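Local coordinates for acyl-CoA dehydrogenase (Bacillus anthracis, PDB 3OWA), which probably catalyses the FAD-dependent alpha,beta-dehydrogenation of an acyl-CoA thioester, at residues A209-K214 with K247-G252; N189-D194 with S234-I239; T29-S34 with V510-K515; D94-A99 with R327-F332; M473-A478 with V494-I499. All blocks are in the same frame, centred on the assembly; numbering follows the deposited sequence. Where two conformers were deposited one is given.

In the fold
Contacts 1 and 2 belong to the middle beta domain and reach the same sheet; their centres are 17 Å apart. They touch where Lys214 N lies 2.9 Å from Asp194 O, probably a hydrogen bond. Contact 2 is the nearer to the flavin: it includes Thr235 of the FAD pocket, and the side chain of Ser190 is about 7 Å from FAD. Contacts 4 and 5 pair helices; contact 3 sets a loop with a short 3-10 turn on a helix. Contacts 3 and 4 have centres 13 Å apart and meet through Phe33 and Val96. Contacts 3 and 5 share helix 490-520, with centres 29 Å apart. Contact 3 closes the longest loop, and the other four lie inside it.

Contact 1 (A209-K214 with K247-G252); sequences AFIVEK and KENLLG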
# COMPACT_ATOMS: atom_id res chain seq x y z
N ALA A 209 -15.14 -10.41 -31.96
CA ALA A 209 -13.69 -10.27 -31.96
C ALA A 209 -13.14 -10.39 -33.37
O ALA A 209 -13.73 -11.12 -34.19
CB ALA A 209 -13.05 -11.30 -31.03
N PHE A 210 -12.02 -9.71 -33.65
CA PHE A 210 -11.42 -9.68 -35.00
C PHE A 210 -9.92 -9.78 -34.88
O PHE A 210 -9.32 -9.21 -33.96
CB PHE A 210 -11.70 -8.35 -35.70
CG PHE A 210 -13.17 -8.09 -35.95
CD1 PHE A 210 -13.74 -8.43 -37.17
CD2 PHE A 210 -13.96 -7.49 -35.00
CE1 PHE A 210 -15.10 -8.19 -37.44
CE2 PHE A 210 -15.32 -7.23 -35.24
CZ PHE A 210 -15.89 -7.60 -36.48
N ILE A 211 -9.30 -10.51 -35.80
CA ILE A 211 -7.84 -10.49 -35.91
C ILE A 211 -7.48 -9.35 -36.86
O ILE A 211 -7.91 -9.29 -38.03
CB ILE A 211 -7.29 -11.81 -36.44
CG1 ILE A 211 -7.76 -12.97 -35.55
CG2 ILE A 211 -5.76 -11.73 -36.66
CD1 ILE A 211 -7.70 -14.38 -36.24
N VAL A 212 -6.75 -8.37 -36.33
CA VAL A 212 -6.49 -7.17 -37.08
C VAL A 212 -4.97 -7.03 -37.17
O VAL A 212 -4.30 -6.90 -36.14
CB VAL A 212 -7.06 -5.93 -36.37
CG1 VAL A 212 -6.70 -4.65 -37.16
CG2 VAL A 212 -8.58 -6.08 -36.18
N GLU A 213 -4.45 -7.04 -38.39
CA GLU A 213 -3.03 -6.79 -38.61
C GLU A 213 -2.70 -5.30 -38.58
O GLU A 213 -3.47 -4.46 -39.11
CB GLU A 213 -2.60 -7.43 -39.93
CG GLU A 213 -2.71 -8.95 -39.88
CD GLU A 213 -2.22 -9.63 -41.17
OE1 GLU A 213 -2.64 -10.78 -41.44
OE2 GLU A 213 -1.42 -9.03 -41.91
N LYS A 214 -1.57 -4.96 -37.97
CA LYS A 214 -1.06 -3.59 -37.93
C LYS A 214 -1.01 -2.95 -39.32
O LYS A 214 -1.37 -1.77 -39.49
CB LYS A 214 0.32 -3.54 -37.25
CG LYS A 214 0.90 -2.14 -37.05
CD LYS A 214 -0.09 -1.20 -36.35
CE LYS A 214 0.64 -0.04 -35.66
NZ LYS A 214 1.24 1.03 -36.55
N LYS A 247 -13.09 -10.34 -44.07
CA LYS A 247 -14.24 -11.01 -43.48
C LYS A 247 -13.83 -12.29 -42.73
O LYS A 247 -14.40 -12.61 -41.70
CB LYS A 247 -15.24 -11.32 -44.62
CG LYS A 247 -16.51 -11.97 -44.20
CD LYS A 247 -17.32 -12.39 -45.43
CE LYS A 247 -16.66 -13.54 -46.18
NZ LYS A 247 -17.67 -14.12 -47.10
N GLU A 248 -12.84 -13.00 -43.26
CA GLU A 248 -12.38 -14.25 -42.68
C GLU A 248 -11.52 -14.07 -41.41
O GLU A 248 -11.13 -15.06 -40.76
CB GLU A 248 -11.60 -15.07 -43.73
CG GLU A 248 -10.30 -14.40 -44.24
CD GLU A 248 -10.47 -13.60 -45.56
OE1 GLU A 248 -11.62 -13.19 -45.94
OE2 GLU A 248 -9.40 -13.36 -46.21
N ASN A 249 -11.23 -12.81 -41.06
CA ASN A 249 -10.54 -12.51 -39.81
C ASN A 249 -11.46 -12.33 -38.63
O ASN A 249 -10.99 -12.10 -37.50
CB ASN A 249 -9.61 -11.32 -39.97
CG ASN A 249 -8.32 -11.72 -40.58
OD1 ASN A 249 -8.29 -12.52 -41.50
ND2 ASN A 249 -7.23 -11.16 -40.08
N LEU A 250 -12.78 -12.44 -38.85
CA LEU A 250 -13.70 -12.56 -37.72
C LEU A 250 -13.29 -13.76 -36.84
O LEU A 250 -13.06 -14.87 -37.35
CB LEU A 250 -15.13 -12.70 -38.20
CG LEU A 250 -16.15 -12.96 -37.07
CD1 LEU A 250 -16.54 -11.66 -36.40
CD2 LEU A 250 -17.37 -13.67 -37.62
N LEU A 251 -13.16 -13.54 -35.54
CA LEU A 251 -12.75 -14.59 -34.60
C LEU A 251 -13.97 -15.08 -33.82
O LEU A 251 -14.60 -14.31 -33.11
CB LEU A 251 -11.68 -14.04 -33.65
CG LEU A 251 -10.95 -14.99 -32.72
CD1 LEU A 251 -10.06 -15.96 -33.49
CD2 LEU A 251 -10.11 -14.15 -31.70
N GLY A 252 -14.33 -16.36 -33.96
CA GLY A 252 -15.51 -16.89 -33.28
C GLY A 252 -16.77 -16.46 -34.03
O GLY A 252 -16.74 -16.21 -35.24
O HOH W 1 -16.73 -13.03 -31.90
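Ile211 and Asn249 hold the two segments together by both backbone and side chain. Ile211 N donates to Asn249 O over 2.9 Å, in a nearly straight bond (174° at the hydrogen). The side-chain amide of Asn249 then turns back on the same residue. Its ND2 gives a 2.9 Å bond to Ile211 O, which lies in the amide plane, although the nitrogen itself sits above the carbonyl plane. The Asn249 CG is anti to its carbonyl carbon (chi1 -81°), which brings the amide across the Ile211 side chain at about a right angle. Further along, Leu251 N donates to Ala209 O over 2.8 Å.

Apolar groups fill in on both faces. Leu250 CD1 rests over one face of the Phe210 ring, 3.9 Å from CE1. On the other face Leu251 CD1 meets Ile211 CD1 at 4.0 Å, and the CB atoms of Ala209 and Leu251 also touch. A water bridges Ala209 N and Leu251 O. In the next shell Tyr138 accepts from Asn249 ND2, and Gln134 donates to Leu250 O.

Phe210 and Leu250 form an antiparallel non-hydrogen-bonded pair, which sets the short, weakly bonded strand 250-251 beside strand 206-213 in the middle beta domain. Strand 195-202 flanks strand 206-213 on its other edge, and helices 124-129 and 132-144 pack against Ile211 and Leu251.

Contact 2 (N189-D194 with S234-I239); sequences NSAFAD and STRTLI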
# COMPACT_ATOMS: atom_id res chain seq x y z
N ASN A 189 2.00 -3.59 -25.87
CA ASN A 189 2.72 -4.08 -27.06
C ASN A 189 2.43 -3.29 -28.34
O ASN A 189 2.97 -3.60 -29.40
CB ASN A 189 2.45 -5.58 -27.32
CG ASN A 189 3.18 -6.47 -26.31
OD1 ASN A 189 3.93 -5.95 -25.48
ND2 ASN A 189 2.90 -7.78 -26.30
N SER A 190 1.64 -2.23 -28.23
CA SER A 190 1.22 -1.47 -29.43
C SER A 190 2.32 -0.92 -30.29
O SER A 190 2.11 -0.76 -31.51
CB SER A 190 0.34 -0.27 -29.06
OG SER A 190 -0.90 -0.73 -28.62
N ALA A 191 3.46 -0.58 -29.72
CA ALA A 191 4.58 -0.04 -30.52
C ALA A 191 5.15 -1.03 -31.52
O ALA A 191 5.76 -0.62 -32.53
CB ALA A 191 5.74 0.47 -29.58
N PHE A 192 5.06 -2.32 -31.23
CA PHE A 192 5.67 -3.28 -32.10
C PHE A 192 4.79 -4.49 -32.41
O PHE A 192 5.28 -5.45 -33.04
CB PHE A 192 7.02 -3.72 -31.50
CG PHE A 192 6.94 -4.05 -30.00
CD1 PHE A 192 6.39 -5.24 -29.56
CD2 PHE A 192 7.34 -3.12 -29.05
CE1 PHE A 192 6.26 -5.52 -28.18
CE2 PHE A 192 7.23 -3.39 -27.68
CZ PHE A 192 6.69 -4.59 -27.25
N ALA A 193 3.52 -4.54 -31.95
CA ALA A 193 2.68 -5.69 -32.27
C ALA A 193 2.34 -5.69 -33.77
O ALA A 193 2.07 -4.64 -34.38
CB ALA A 193 1.33 -5.68 -31.43
N ASP A 194 2.33 -6.88 -34.35
CA ASP A 194 1.93 -7.09 -35.75
C ASP A 194 0.46 -7.44 -35.84
O ASP A 194 -0.18 -7.22 -36.87
CB ASP A 194 2.75 -8.24 -36.30
CG ASP A 194 4.24 -7.91 -36.34
OD1 ASP A 194 4.59 -6.98 -37.10
OD2 ASP A 194 5.06 -8.51 -35.60
N SER A 234 5.26 -1.26 -23.74
CA SER A 234 4.67 -0.29 -24.66
C SER A 234 3.17 -0.18 -24.40
O SER A 234 2.52 -1.22 -24.23
CB SER A 234 4.89 -0.75 -26.11
OG SER A 234 4.00 0.04 -26.96
N THR A 235 2.60 1.03 -24.36
CA THR A 235 1.21 1.18 -24.04
C THR A 235 0.67 2.35 -24.84
O THR A 235 1.12 3.47 -24.64
CB THR A 235 1.01 1.46 -22.48
OG1 THR A 235 1.69 0.43 -21.70
CG2 THR A 235 -0.45 1.40 -22.08
N ARG A 236 -0.19 2.11 -25.83
CA ARG A 236 -0.71 3.17 -26.69
C ARG A 236 -2.15 2.97 -26.99
O ARG A 236 -2.69 1.90 -26.76
CB ARG A 236 0.01 3.20 -28.07
CG ARG A 236 1.55 3.26 -28.03
CD ARG A 236 2.08 3.36 -29.44
NE ARG A 236 3.54 3.48 -29.42
CZ ARG A 236 4.26 3.75 -30.50
NH1 ARG A 236 3.65 4.00 -31.68
NH2 ARG A 236 5.59 3.82 -30.38
N THR A 237 -2.79 3.97 -27.58
CA THR A 237 -4.14 3.78 -28.04
C THR A 237 -4.05 3.24 -29.47
O THR A 237 -3.24 3.72 -30.26
CB THR A 237 -4.87 5.18 -28.02
OG1 THR A 237 -5.11 5.51 -26.65
CG2 THR A 237 -6.21 5.15 -28.77
N LEU A 238 -4.87 2.24 -29.80
CA LEU A 238 -5.01 1.76 -31.18
C LEU A 238 -6.10 2.53 -31.89
O LEU A 238 -7.26 2.54 -31.44
CB LEU A 238 -5.36 0.29 -31.16
CG LEU A 238 -5.51 -0.40 -32.53
CD1 LEU A 238 -4.19 -0.44 -33.31
CD2 LEU A 238 -6.01 -1.83 -32.26
N ILE A 239 -5.76 3.19 -32.99
CA ILE A 239 -6.74 4.09 -33.66
C ILE A 239 -7.24 3.40 -34.95
O ILE A 239 -6.43 3.00 -35.81
CB ILE A 239 -6.08 5.43 -34.00
CG1 ILE A 239 -5.41 6.05 -32.73
CG2 ILE A 239 -7.04 6.38 -34.75
CD1 ILE A 239 -4.51 7.29 -33.07
O HOH W 2 4.97 -4.17 -23.89
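Ser234 grips the turn at Asn189-Ala191 with two bonds. Its carbonyl O accepts from Asn189 N over 2.9 Å, from above the carbonyl plane. Its hydroxyl OG accepts from Ala191 N, also over 2.9 Å. The OG is anti to the Ser234 backbone N (chi1 165°), and this carries it to Ala191 N, within the turn. Glu224 OE2 is a further hydrogen-bond partner of that hydroxyl. A water adds a bridge beside the direct Asn189-Ser234 bond, 2.6 Å from Asn189 OD1 and 2.9 Å from Ser234 N. Asn189 ND2 bonds to Ala149 O and Thr114 O.

The tight part lies beside these bonds. Ala191 CB comes within 3.2 Å of Ser234 OG. Ser190 CB meets Arg236 CB at 3.6 Å, at the root of the arginine chain, while Ser190 OG bonds back to Ile187 O. The arginine runs extended from CG to NE past the turn. Its guanidinium lays one face against Ala191, whose CA is over the centre of the group. Ala191 CB comes 3.4 Å from Arg236 NH2. A salt bridge from NE to Glu224 and a hydrogen bond from NH1 to Thr221 keep the flat group in place.

The contact is looser toward the solvent side, formed by the partly exposed Ala191, Phe192 and Arg236. Phe192 CE2 only grazes Ser234 CB, at 3.9 Å and obliquely.

Thr235, next to Ser234, touches FAD. The turn joins strand 177-188 to strand 195-202 and packs beside strand 235-240. Helix 64-76 covers Ala191, Phe192 and Ser234, and helix 110-122 packs on Asn189 and Phe192.

Contact 3 (T29-S34 with V510-K515); sequences TPEDFS and VLRTEK
Thr29 sets its methyl CG2 against the aliphatic part of Arg512, 3.8 Å from CG, and the two side chains meet at a slant. Its hydroxyl shares a water with Glu31 OE1 and Arg512 O. Pro30 comes next and lies over one face of the Arg512 guanidinium, with CG 3.5 Å from NH2.

Glu31 meets the edge of the same group. OE1 takes NE at 2.7 Å and OE2 takes NH2 at 2.8 Å, each through its syn lone pair. In this salt bridge NE and NH2 grip one oxygen each, side-on, with the carboxylate and guanidinium planes 17° apart. A bend at chi2 (64°) folds the Glu31 carboxylate back to reach the arginine. Arg512 NH1 has its own partners, Glu322 and Ser323.

Asp32 OD2 forms a salt bridge with Lys515 NZ at 3.2 Å. It also accepts from Thr29 N over 2.9 Å, from the opposite face of the carboxylate. Lys515 NZ also bonds to Val27 O.

The 3-10 turn at 30-32, which lies just before the N-terminal helix 35-52, thus docks by paired charges onto helix 490-520 of a C-terminal acyl-CoA dehydrogenase domain.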
# COMPACT_ATOMS: atom_id res chain seq x y z
N THR A 29 1.26 -29.30 -6.12
CA THR A 29 2.12 -28.38 -5.39
C THR A 29 3.48 -28.23 -6.10
O THR A 29 3.84 -29.07 -6.90
CB THR A 29 2.39 -28.86 -3.92
OG1 THR A 29 3.37 -29.88 -3.94
CG2 THR A 29 1.12 -29.36 -3.23
N PRO A 30 4.26 -27.18 -5.76
CA PRO A 30 5.58 -27.11 -6.37
C PRO A 30 6.47 -28.34 -6.13
O PRO A 30 7.39 -28.58 -6.91
CB PRO A 30 6.19 -25.85 -5.74
CG PRO A 30 4.98 -24.94 -5.43
CD PRO A 30 3.86 -25.92 -5.10
N GLU A 31 6.20 -29.12 -5.07
CA GLU A 31 6.98 -30.34 -4.78
C GLU A 31 6.72 -31.43 -5.82
O GLU A 31 7.51 -32.37 -5.99
CB GLU A 31 6.73 -30.85 -3.34
CG GLU A 31 7.37 -30.00 -2.22
CD GLU A 31 6.81 -28.55 -2.12
OE1 GLU A 31 5.59 -28.35 -1.98
OE2 GLU A 31 7.62 -27.60 -2.16
N ASP A 32 5.62 -31.28 -6.56
CA ASP A 32 5.24 -32.16 -7.65
C ASP A 32 5.88 -31.81 -9.01
O ASP A 32 5.63 -32.50 -9.99
CB ASP A 32 3.71 -32.19 -7.76
CG ASP A 32 3.04 -32.70 -6.47
OD1 ASP A 32 3.56 -33.69 -5.91
OD2 ASP A 32 2.03 -32.12 -6.02
N PHE A 33 6.69 -30.74 -9.08
CA PHE A 33 7.36 -30.39 -10.34
C PHE A 33 8.23 -31.56 -10.80
O PHE A 33 8.89 -32.18 -9.97
CB PHE A 33 8.28 -29.18 -10.16
CG PHE A 33 7.56 -27.85 -9.97
CD1 PHE A 33 8.21 -26.79 -9.36
CD2 PHE A 33 6.24 -27.68 -10.36
CE1 PHE A 33 7.57 -25.55 -9.16
CE2 PHE A 33 5.58 -26.44 -10.17
CZ PHE A 33 6.26 -25.39 -9.57
N SER A 34 8.25 -31.85 -12.09
CA SER A 34 9.18 -32.83 -12.67
C SER A 34 10.55 -32.17 -12.93
O SER A 34 10.69 -30.96 -12.84
CB SER A 34 8.63 -33.31 -14.00
OG SER A 34 8.69 -32.25 -14.95
N VAL A 510 -2.18 -25.51 3.95
CA VAL A 510 -2.30 -26.69 4.83
C VAL A 510 -2.01 -27.98 4.06
O VAL A 510 -1.19 -28.80 4.49
CB VAL A 510 -3.67 -26.79 5.51
CG1 VAL A 510 -3.81 -28.14 6.24
CG2 VAL A 510 -3.84 -25.67 6.51
N LEU A 511 -2.66 -28.13 2.91
CA LEU A 511 -2.60 -29.36 2.14
C LEU A 511 -1.22 -29.55 1.56
O LEU A 511 -0.72 -30.67 1.53
CB LEU A 511 -3.67 -29.40 1.05
CG LEU A 511 -5.11 -29.55 1.57
CD1 LEU A 511 -6.12 -29.48 0.43
CD2 LEU A 511 -5.26 -30.84 2.37
N ARG A 512 -0.60 -28.45 1.11
CA ARG A 512 0.77 -28.54 0.58
C ARG A 512 1.75 -28.97 1.66
O ARG A 512 2.64 -29.80 1.41
CB ARG A 512 1.22 -27.21 -0.05
CG ARG A 512 2.66 -27.22 -0.49
CD ARG A 512 3.06 -25.89 -1.06
NE ARG A 512 4.46 -25.93 -1.46
CZ ARG A 512 5.14 -24.88 -1.87
NH1 ARG A 512 4.54 -23.68 -1.96
NH2 ARG A 512 6.42 -25.02 -2.21
N THR A 513 1.60 -28.41 2.86
CA THR A 513 2.47 -28.75 3.97
C THR A 513 2.21 -30.23 4.41
O THR A 513 3.14 -31.00 4.63
CB THR A 513 2.32 -27.75 5.14
OG1 THR A 513 2.52 -26.40 4.65
CG2 THR A 513 3.29 -28.08 6.27
N GLU A 514 0.94 -30.60 4.49
CA GLU A 514 0.53 -31.96 4.82
C GLU A 514 1.12 -32.95 3.83
O GLU A 514 1.70 -33.98 4.22
CB GLU A 514 -1.00 -32.04 4.81
CG GLU A 514 -1.56 -33.32 5.42
CD GLU A 514 -3.08 -33.44 5.26
OE1 GLU A 514 -3.77 -32.38 5.31
OE2 GLU A 514 -3.56 -34.58 5.07
N LYS A 515 1.00 -32.65 2.54
CA LYS A 515 1.59 -33.49 1.51
C LYS A 515 3.12 -33.63 1.66
O LYS A 515 3.66 -34.73 1.52
CB LYS A 515 1.20 -33.01 0.10
CG LYS A 515 2.10 -33.60 -0.99
CD LYS A 515 1.34 -34.27 -2.11
CE LYS A 515 0.37 -33.37 -2.80
NZ LYS A 515 0.14 -33.91 -4.17
O HOH W 3 4.08 -30.63 -1.11

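Contact 4 (D94-A99 with R327-F332); sequences DKVSSA and RTVGLF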
# COMPACT_ATOMS: atom_id res chain seq x y z
N ASP A 94 3.07 -28.44 -21.23
CA ASP A 94 1.93 -28.47 -20.31
C ASP A 94 1.76 -27.12 -19.58
O ASP A 94 2.62 -26.23 -19.68
CB ASP A 94 2.04 -29.65 -19.33
CG ASP A 94 3.13 -29.46 -18.28
OD1 ASP A 94 3.55 -30.49 -17.70
OD2 ASP A 94 3.58 -28.34 -18.01
N LYS A 95 0.65 -26.96 -18.85
CA LYS A 95 0.33 -25.68 -18.23
C LYS A 95 1.27 -25.31 -17.06
O LYS A 95 1.45 -24.11 -16.75
CB LYS A 95 -1.13 -25.66 -17.74
CG LYS A 95 -2.16 -25.82 -18.84
CD LYS A 95 -2.16 -24.65 -19.79
CE LYS A 95 -2.79 -25.03 -21.14
NZ LYS A 95 -2.16 -26.24 -21.72
N VAL A 96 1.85 -26.32 -16.42
CA VAL A 96 2.81 -26.09 -15.36
C VAL A 96 4.05 -25.41 -15.90
O VAL A 96 4.53 -24.45 -15.33
CB VAL A 96 3.17 -27.38 -14.59
CG1 VAL A 96 4.25 -27.10 -13.56
CG2 VAL A 96 1.93 -27.94 -13.88
N SER A 97 4.55 -25.91 -17.04
CA SER A 97 5.68 -25.32 -17.74
C SER A 97 5.45 -23.86 -18.11
O SER A 97 6.29 -23.01 -17.86
CB SER A 97 6.00 -26.15 -19.00
OG SER A 97 6.40 -27.46 -18.64
N SER A 98 4.32 -23.55 -18.72
CA SER A 98 4.09 -22.14 -19.08
C SER A 98 3.79 -21.23 -17.86
O SER A 98 4.01 -20.02 -17.93
CB SER A 98 3.05 -22.01 -20.20
OG SER A 98 1.79 -22.47 -19.79
N ALA A 99 3.36 -21.81 -16.74
CA ALA A 99 3.25 -21.04 -15.49
C ALA A 99 4.66 -20.73 -14.99
O ALA A 99 4.94 -19.62 -14.57
CB ALA A 99 2.44 -21.80 -14.42
N ARG A 327 -1.80 -24.76 -7.14
CA ARG A 327 -2.98 -25.59 -6.97
C ARG A 327 -3.92 -25.36 -8.14
O ARG A 327 -4.38 -26.30 -8.74
CB ARG A 327 -3.68 -25.25 -5.65
CG ARG A 327 -5.01 -25.98 -5.45
CD ARG A 327 -5.54 -25.77 -4.05
NE ARG A 327 -6.77 -26.51 -3.79
CZ ARG A 327 -7.47 -26.43 -2.65
NH1 ARG A 327 -7.07 -25.64 -1.65
NH2 ARG A 327 -8.58 -27.14 -2.53
N THR A 328 -4.22 -24.09 -8.45
CA THR A 328 -5.11 -23.79 -9.56
C THR A 328 -4.54 -24.29 -10.90
O THR A 328 -5.28 -24.87 -11.72
CB THR A 328 -5.39 -22.27 -9.62
OG1 THR A 328 -6.02 -21.87 -8.40
CG2 THR A 328 -6.31 -21.92 -10.77
N VAL A 329 -3.24 -24.05 -11.12
CA VAL A 329 -2.57 -24.51 -12.34
C VAL A 329 -2.71 -26.04 -12.43
O VAL A 329 -3.07 -26.57 -13.48
CB VAL A 329 -1.08 -24.07 -12.39
CG1 VAL A 329 -0.43 -24.56 -13.66
CG2 VAL A 329 -0.95 -22.50 -12.30
N GLY A 330 -2.47 -26.71 -11.30
CA GLY A 330 -2.71 -28.15 -11.19
C GLY A 330 -4.11 -28.62 -11.52
O GLY A 330 -4.27 -29.68 -12.13
N LEU A 331 -5.14 -27.87 -11.12
CA LEU A 331 -6.53 -28.24 -11.45
C LEU A 331 -6.77 -28.19 -12.96
O LEU A 331 -7.41 -29.09 -13.54
CB LEU A 331 -7.56 -27.36 -10.73
CG LEU A 331 -7.70 -27.55 -9.22
CD1 LEU A 331 -8.42 -26.37 -8.58
CD2 LEU A 331 -8.36 -28.91 -8.85
N PHE A 332 -6.26 -27.14 -13.59
CA PHE A 332 -6.30 -26.98 -15.03
C PHE A 332 -5.61 -28.19 -15.71
O PHE A 332 -6.20 -28.83 -16.59
CB PHE A 332 -5.67 -25.61 -15.39
CG PHE A 332 -5.87 -25.17 -16.82
CD1 PHE A 332 -5.20 -24.04 -17.30
CD2 PHE A 332 -6.70 -25.88 -17.71
CE1 PHE A 332 -5.36 -23.60 -18.65
CE2 PHE A 332 -6.86 -25.46 -19.06
CZ PHE A 332 -6.20 -24.32 -19.52
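This is a helix-helix joint between the N-terminal and C-terminal alpha domains of the acyl-CoA dehydrogenase fold. Lys95, Val96 and Ala99 of helix 95-105 face Val329 and Phe332 of helix 305-336. The two short segments run roughly antiparallel, at 147°, with axes 9.7 Å apart.

Val329 is central. Its CG1 sits 3.6 Å from Lys95 O and 4.1 Å from both Val96 CG2 and Ala99 CB. With CG1 anti to the Val329 backbone N (chi1 -179°), this methyl lies among those three residues. Its CG2 branch also touches Ala99 CB.

One turn further along helix 305-336, the aliphatic chain of Lys95 lies over one face of the Phe332 ring. Its CG is 4.1 Å from the ring centroid, a CH-pi contact set toward the rim. CD is 3.6 Å from Phe332 CE1, and CE comes close to CZ. The bend at chi2 (-66°) brings the chain over the ring at a slant. Lys95 NZ is 5.5 Å from the centroid of the Phe332 ring, a long cation-pi approach and at most weakly attractive.

Asp94 caps the start of its helix, with OD2 accepting from Ser97 N over 2.8 Å. Lys95 N is held by Glu333 of helix 305-336.

Tyr270 of helix 257-293 packs on Lys95, Val329 and Phe332. Helix 348-355 covers Phe332, and Phe33 of the loop before helix 35-52 packs on Val96.

Contact 5 (M473-A478 with V494-I499); sequences MVAGLA and VNIADI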
# COMPACT_ATOMS: atom_id res chain seq x y z
N MSE A 473 -22.21 -20.33 6.04
CA MSE A 473 -23.22 -19.75 6.94
C MSE A 473 -23.56 -18.33 6.55
O MSE A 473 -24.72 -17.95 6.42
CB MSE A 473 -22.74 -19.77 8.40
CG MSE A 473 -23.83 -19.42 9.41
SE MSE A 473 -23.21 -18.78 11.16
CE MSE A 473 -21.54 -19.73 11.27
N VAL A 474 -22.51 -17.54 6.35
CA VAL A 474 -22.62 -16.12 6.09
C VAL A 474 -23.20 -15.91 4.69
O VAL A 474 -24.10 -15.10 4.50
CB VAL A 474 -21.23 -15.47 6.25
CG1 VAL A 474 -21.13 -14.16 5.49
CG2 VAL A 474 -20.90 -15.33 7.74
N ALA A 475 -22.67 -16.63 3.71
CA ALA A 475 -23.17 -16.53 2.35
C ALA A 475 -24.65 -16.97 2.28
O ALA A 475 -25.47 -16.34 1.64
CB ALA A 475 -22.30 -17.33 1.40
N GLY A 476 -24.97 -18.06 2.98
CA GLY A 476 -26.35 -18.54 3.00
C GLY A 476 -27.29 -17.50 3.61
O GLY A 476 -28.35 -17.20 3.05
N LEU A 477 -26.86 -16.91 4.72
CA LEU A 477 -27.69 -15.95 5.43
C LEU A 477 -27.94 -14.69 4.64
O LEU A 477 -29.05 -14.16 4.68
CB LEU A 477 -27.06 -15.61 6.78
CG LEU A 477 -27.21 -16.72 7.81
CD1 LEU A 477 -26.41 -16.41 9.06
CD2 LEU A 477 -28.69 -16.94 8.16
N ALA A 478 -26.91 -14.23 3.93
CA ALA A 478 -26.99 -13.03 3.10
C ALA A 478 -27.91 -13.26 1.89
O ALA A 478 -28.70 -12.37 1.52
CB ALA A 478 -25.62 -12.64 2.63
N VAL A 494 -18.22 -8.49 -0.98
CA VAL A 494 -16.77 -8.42 -0.86
C VAL A 494 -16.28 -9.14 0.41
O VAL A 494 -15.23 -9.79 0.40
CB VAL A 494 -16.30 -6.96 -0.92
CG1 VAL A 494 -14.88 -6.81 -0.38
CG2 VAL A 494 -16.37 -6.48 -2.36
N ASN A 495 -17.05 -9.04 1.51
CA ASN A 495 -16.74 -9.83 2.73
C ASN A 495 -16.75 -11.33 2.48
O ASN A 495 -15.86 -12.06 2.95
CB ASN A 495 -17.71 -9.50 3.89
CG ASN A 495 -17.47 -8.12 4.47
OD1 ASN A 495 -16.38 -7.56 4.35
ND2 ASN A 495 -18.50 -7.56 5.11
N ILE A 496 -17.74 -11.79 1.72
CA ILE A 496 -17.88 -13.19 1.41
C ILE A 496 -16.72 -13.60 0.51
O ILE A 496 -16.08 -14.61 0.76
CB ILE A 496 -19.26 -13.46 0.72
CG1 ILE A 496 -20.40 -13.27 1.73
CG2 ILE A 496 -19.29 -14.86 0.12
CD1 ILE A 496 -21.73 -13.08 1.10
N ALA A 497 -16.44 -12.78 -0.50
CA ALA A 497 -15.30 -13.02 -1.40
C ALA A 497 -13.99 -13.07 -0.65
O ALA A 497 -13.15 -13.92 -0.96
CB ALA A 497 -15.26 -11.96 -2.50
N ASP A 498 -13.81 -12.20 0.34
CA ASP A 498 -12.59 -12.19 1.16
C ASP A 498 -12.50 -13.43 2.05
O ASP A 498 -11.41 -14.00 2.23
CB ASP A 498 -12.50 -10.91 2.01
CG ASP A 498 -12.37 -9.63 1.16
OD1 ASP A 498 -11.99 -9.72 -0.04
OD2 ASP A 498 -12.62 -8.51 1.68
N ILE A 499 -13.64 -13.86 2.60
CA ILE A 499 -13.67 -15.11 3.32
C ILE A 499 -13.23 -16.29 2.43
O ILE A 499 -12.40 -17.11 2.84
CB ILE A 499 -15.06 -15.41 3.99
CG1 ILE A 499 -15.31 -14.42 5.11
CG2 ILE A 499 -15.07 -16.86 4.52
CD1 ILE A 499 -16.72 -14.43 5.68
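Ile496 is the main bump of this contact, and it fits into the hollow formed by Val474, Ala475 and Ala478. Its end CD1 reaches 3.9 Å from Ala475 CA and 4.2 Å from Ala478 CB. The two alanines have only methyl groups here, so the isoleucine tip can settle close to the helix backbone. Ile496 CG2 touches Ala475 CB at 4.1 Å, to one side of the tip. Further back, CG1 lies 3.9 Å from Val474 CG1. The Val474 and Ile496 side chains run alongside one another, pointing opposite ways. The Ile496 CG1 is anti to its carbonyl carbon (chi1 -69°), and the chain continues nearly straight at chi2 (162°), which carries CD1 forward to the alanines.

The segments belong to helices 458-482 and 490-520, consecutive helices of the C-terminal helical region. Their short axes are 10.2 Å apart and nearly antiparallel, at 158°, as in a helical hairpin. Val474, Ala475 and Ala478 face across from one helix, and Ile496 and Ile499, one turn apart, from the other.

Val474 CG1 touches Ile496 on one side and, more loosely, Ile499 CD1 at 4.4 Å. No hydrogen bond crosses the contact. Val474 also packs on Ala547 and Thr550 of helix 526-554, and Ile496 on Pro419 of helix 411-427. Leu486, in the loop between the two helices, touches Ala478.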